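PDB 6SNR: lipid II:glycine glycyltransferase from Staphylococcus aureus, which probably transfers glycine from glycyl-tRNA to the lysine side chain of lipid II, adding the first residue of the pentaglycine bridge of the cell wall. Local coordinates for residues 55-60 with 94-99. Residues are numbered along the deposited sequence; the frame is centred on the assembly and turned at random.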
ATOM      1  N   ALA A  55       9.769 -10.687 -18.509  1.00 16.76           N
ATOM      2  CA  ALA A  55      10.555 -10.379 -17.323  1.00 14.36           C
ATOM      3  C   ALA A  55      11.355  -9.116 -17.545  1.00 16.10           C
ATOM      4  O   ALA A  55      11.837  -8.833 -18.646  1.00 15.91           O
ATOM      5  CB  ALA A  55      11.442 -11.569 -16.947  1.00 15.34           C
ATOM      6  N   GLN A  56      11.453  -8.316 -16.502  1.00 15.03           N
ATOM      7  CA  GLN A  56      12.282  -7.174 -16.436  1.00 14.36           C
ATOM      8  C   GLN A  56      13.463  -7.472 -15.498  1.00 16.56           C
ATOM      9  O   GLN A  56      13.289  -7.823 -14.337  1.00 15.96           O
ATOM     10  CB  GLN A  56      11.490  -5.998 -15.875  1.00 16.15           C
ATOM     11  CG  GLN A  56      12.275  -4.765 -15.785  1.00 16.87           C
ATOM     12  CD  GLN A  56      11.390  -3.587 -15.540  1.00 19.68           C
ATOM     13  OE1 GLN A  56      10.909  -3.368 -14.414  1.00 21.68           O
ATOM     14  NE2 GLN A  56      11.140  -2.851 -16.583  1.00 16.57           N
ATOM     15  N   LEU A  57      14.652  -7.402 -16.046  1.00 14.93           N
ATOM     16  CA  LEU A  57      15.918  -7.707 -15.354  1.00 14.70           C
ATOM     17  C   LEU A  57      16.565  -6.443 -14.928  1.00 16.57           C
ATOM     18  O   LEU A  57      16.749  -5.506 -15.745  1.00 17.73           O
ATOM     19  CB  LEU A  57      16.875  -8.465 -16.337  1.00 14.96           C
ATOM     20  CG  LEU A  57      16.580  -9.904 -16.735  1.00 16.54           C
ATOM     21  CD1 LEU A  57      15.208 -10.216 -17.251  1.00 16.89           C
ATOM     22  CD2 LEU A  57      17.647 -10.328 -17.767  1.00 16.91           C
ATOM     23  N   LEU A  58      16.951  -6.332 -13.658  1.00 15.13           N
ATOM     24  CA  LEU A  58      17.676  -5.205 -13.178  1.00 16.44           C
ATOM     25  C   LEU A  58      19.087  -5.666 -12.882  1.00 16.61           C
ATOM     26  O   LEU A  58      19.304  -6.652 -12.182  1.00 17.13           O
ATOM     27  CB  LEU A  58      17.068  -4.621 -11.891  1.00 18.19           C
ATOM     28  CG  LEU A  58      15.680  -4.005 -12.125  1.00 19.56           C
ATOM     29  CD1 LEU A  58      15.025  -3.579 -10.797  1.00 19.77           C
ATOM     30  CD2 LEU A  58      15.798  -2.813 -13.039  1.00 21.79           C
ATOM     31  N   PHE A  59      20.038  -4.898 -13.366  1.00 15.51           N
ATOM     32  CA  PHE A  59      21.470  -5.138 -13.087  1.00 16.08           C
ATOM     33  C   PHE A  59      22.127  -4.058 -12.266  1.00 17.37           C
ATOM     34  O   PHE A  59      21.875  -2.852 -12.471  1.00 17.08           O
ATOM     35  CB  PHE A  59      22.237  -5.226 -14.464  1.00 15.91           C
ATOM     36  CG  PHE A  59      21.891  -6.416 -15.259  1.00 15.26           C
ATOM     37  CD1 PHE A  59      22.579  -7.595 -15.153  1.00 14.90           C
ATOM     38  CD2 PHE A  59      20.874  -6.382 -16.205  1.00 16.88           C
ATOM     39  CE1 PHE A  59      22.243  -8.697 -15.896  1.00 15.78           C
ATOM     40  CE2 PHE A  59      20.529  -7.480 -16.930  1.00 16.03           C
ATOM     41  CZ  PHE A  59      21.205  -8.668 -16.804  1.00 16.32           C
ATOM     42  N   LYS A  60      23.075  -4.469 -11.397  1.00 17.49           N
ATOM     43  CA  LYS A  60      23.835  -3.505 -10.636  1.00 20.22           C
ATOM     44  C   LYS A  60      25.215  -4.090 -10.395  1.00 20.32           C
ATOM     45  O   LYS A  60      25.332  -5.242 -10.055  1.00 19.52           O
ATOM     46  CB  LYS A  60      23.192  -3.141  -9.311  1.00 20.99           C
ATOM     47  CG  LYS A  60      23.872  -1.998  -8.553  1.00 23.94           C
ATOM     48  CD  LYS A  60      23.073  -1.560  -7.349  1.00 25.73           C
ATOM     49  CE  LYS A  60      23.847  -0.610  -6.458  1.00 27.04           C
ATOM     50  NZ  LYS A  60      22.982  -0.046  -5.368  1.00 28.50           N
ATOM     51  N   LYS A  94      19.690 -15.888 -19.268  1.00 18.45           N
ATOM     52  CA  LYS A  94      21.078 -16.339 -19.194  1.00 18.64           C
ATOM     53  C   LYS A  94      21.922 -15.665 -20.264  1.00 18.57           C
ATOM     54  O   LYS A  94      22.991 -15.241 -20.007  1.00 19.49           O
ATOM     55  CB  LYS A  94      21.155 -17.851 -19.367  1.00 20.81           C
ATOM     56  CG  LYS A  94      20.786 -18.652 -18.133  1.00 22.28           C
ATOM     57  CD  LYS A  94      20.561 -20.113 -18.438  1.00 23.45           C
ATOM     58  CE  LYS A  94      21.836 -20.718 -19.007  1.00 26.63           C
ATOM     59  NZ  LYS A  94      21.740 -22.172 -18.863  1.00 26.41           N
ATOM     60  N   GLU A  95      21.379 -15.530 -21.471  1.00 20.98           N
ATOM     61  CA  GLU A  95      22.118 -14.815 -22.536  1.00 22.01           C
ATOM     62  C   GLU A  95      22.507 -13.374 -22.130  1.00 21.37           C
ATOM     63  O   GLU A  95      23.649 -12.892 -22.265  1.00 20.33           O
ATOM     64  CB  GLU A  95      21.287 -14.758 -23.820  1.00 24.31           C
ATOM     65  CG  GLU A  95      20.949 -16.058 -24.496  1.00 30.22           C
ATOM     66  CD  GLU A  95      20.494 -15.890 -25.948  1.00 36.07           C
ATOM     67  OE1 GLU A  95      20.553 -14.760 -26.497  1.00 35.89           O
ATOM     68  OE2 GLU A  95      20.083 -16.914 -26.537  1.00 41.67           O
ATOM     69  N   ILE A  96      21.518 -12.627 -21.631  1.00 18.77           N
ATOM     70  CA  ILE A  96      21.753 -11.256 -21.257  1.00 18.92           C
ATOM     71  C   ILE A  96      22.706 -11.182 -20.052  1.00 19.08           C
ATOM     72  O   ILE A  96      23.644 -10.407 -20.007  1.00 20.63           O
ATOM     73  CB  ILE A  96      20.408 -10.576 -20.952  1.00 19.41           C
ATOM     74  CG1 ILE A  96      19.552 -10.513 -22.194  1.00 20.71           C
ATOM     75  CG2 ILE A  96      20.613  -9.185 -20.382  1.00 19.29           C
ATOM     76  CD1 ILE A  96      18.158  -9.976 -21.952  1.00 20.21           C
ATOM     77  N   ALA A  97      22.415 -11.981 -19.019  1.00 18.18           N
ATOM     78  CA  ALA A  97      23.162 -11.922 -17.774  1.00 18.36           C
ATOM     79  C   ALA A  97      24.642 -12.287 -17.954  1.00 19.24           C
ATOM     80  O   ALA A  97      25.472 -11.698 -17.336  1.00 18.67           O
ATOM     81  CB  ALA A  97      22.495 -12.818 -16.728  1.00 18.62           C
ATOM     82  N   LYS A  98      24.938 -13.249 -18.810  1.00 21.10           N
ATOM     83  CA  LYS A  98      26.334 -13.627 -19.041  1.00 21.89           C
ATOM     84  C   LYS A  98      27.066 -12.463 -19.706  1.00 22.40           C
ATOM     85  O   LYS A  98      28.205 -12.143 -19.356  1.00 22.63           O
ATOM     86  CB  LYS A  98      26.403 -14.905 -19.868  1.00 25.58           C
ATOM     87  CG  LYS A  98      26.021 -16.140 -19.087  1.00 29.55           C
ATOM     88  CD  LYS A  98      25.852 -17.320 -20.038  1.00 34.22           C
ATOM     89  CE  LYS A  98      25.632 -18.626 -19.313  1.00 39.32           C
ATOM     90  NZ  LYS A  98      26.849 -19.155 -18.647  1.00 43.55           N
ATOM     91  N   ALA A  99      26.390 -11.801 -20.647  1.00 21.26           N
ATOM     92  CA  ALA A  99      26.956 -10.618 -21.294  1.00 21.80           C
ATOM     93  C   ALA A  99      27.182  -9.451 -20.346  1.00 20.31           C
ATOM     94  O   ALA A  99      28.051  -8.625 -20.593  1.00 21.40           O
ATOM     95  CB  ALA A  99      26.084 -10.207 -22.469  1.00 21.40           C
TER
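F59 and L57 of the strand segment 55-60 meet I96 and A97 of the helix segment 94-99, whose axis runs nearly parallel to the strand, 12° apart in direction and 10.6 Å away at closest approach. No hydrogen bond joins the two segments, so the contact rests on apolar packing, and the long flat ring of phenylalanine and the branched end of leucine suit the span. With its CG anti to the carbonyl carbon (chi1 -68°), F59 sends its ring toward the helix. The ring edge, at CE1, comes 3.8 Å from CA of A97, close to the ring plane. Alanine suits this place because its small side chain lets the aromatic edge reach the helix backbone. I96 holds CG2 anti to its own backbone N, and that methyl approaches F59 CZ obliquely at 3.7 Å. The same methyl lies 4.1 Å from CD2 of L57, so one beta-branched residue bridges two strand residues that share a face. I96 also touches R41 and I43 of strand 39-47. Helix 83-99 links the parallel strands 68-78 and 102-107 in a beta-alpha-beta crossover and packs on one face of the mixed sheet, consistent with the GNAT-like alpha/beta domains of the FemABX family.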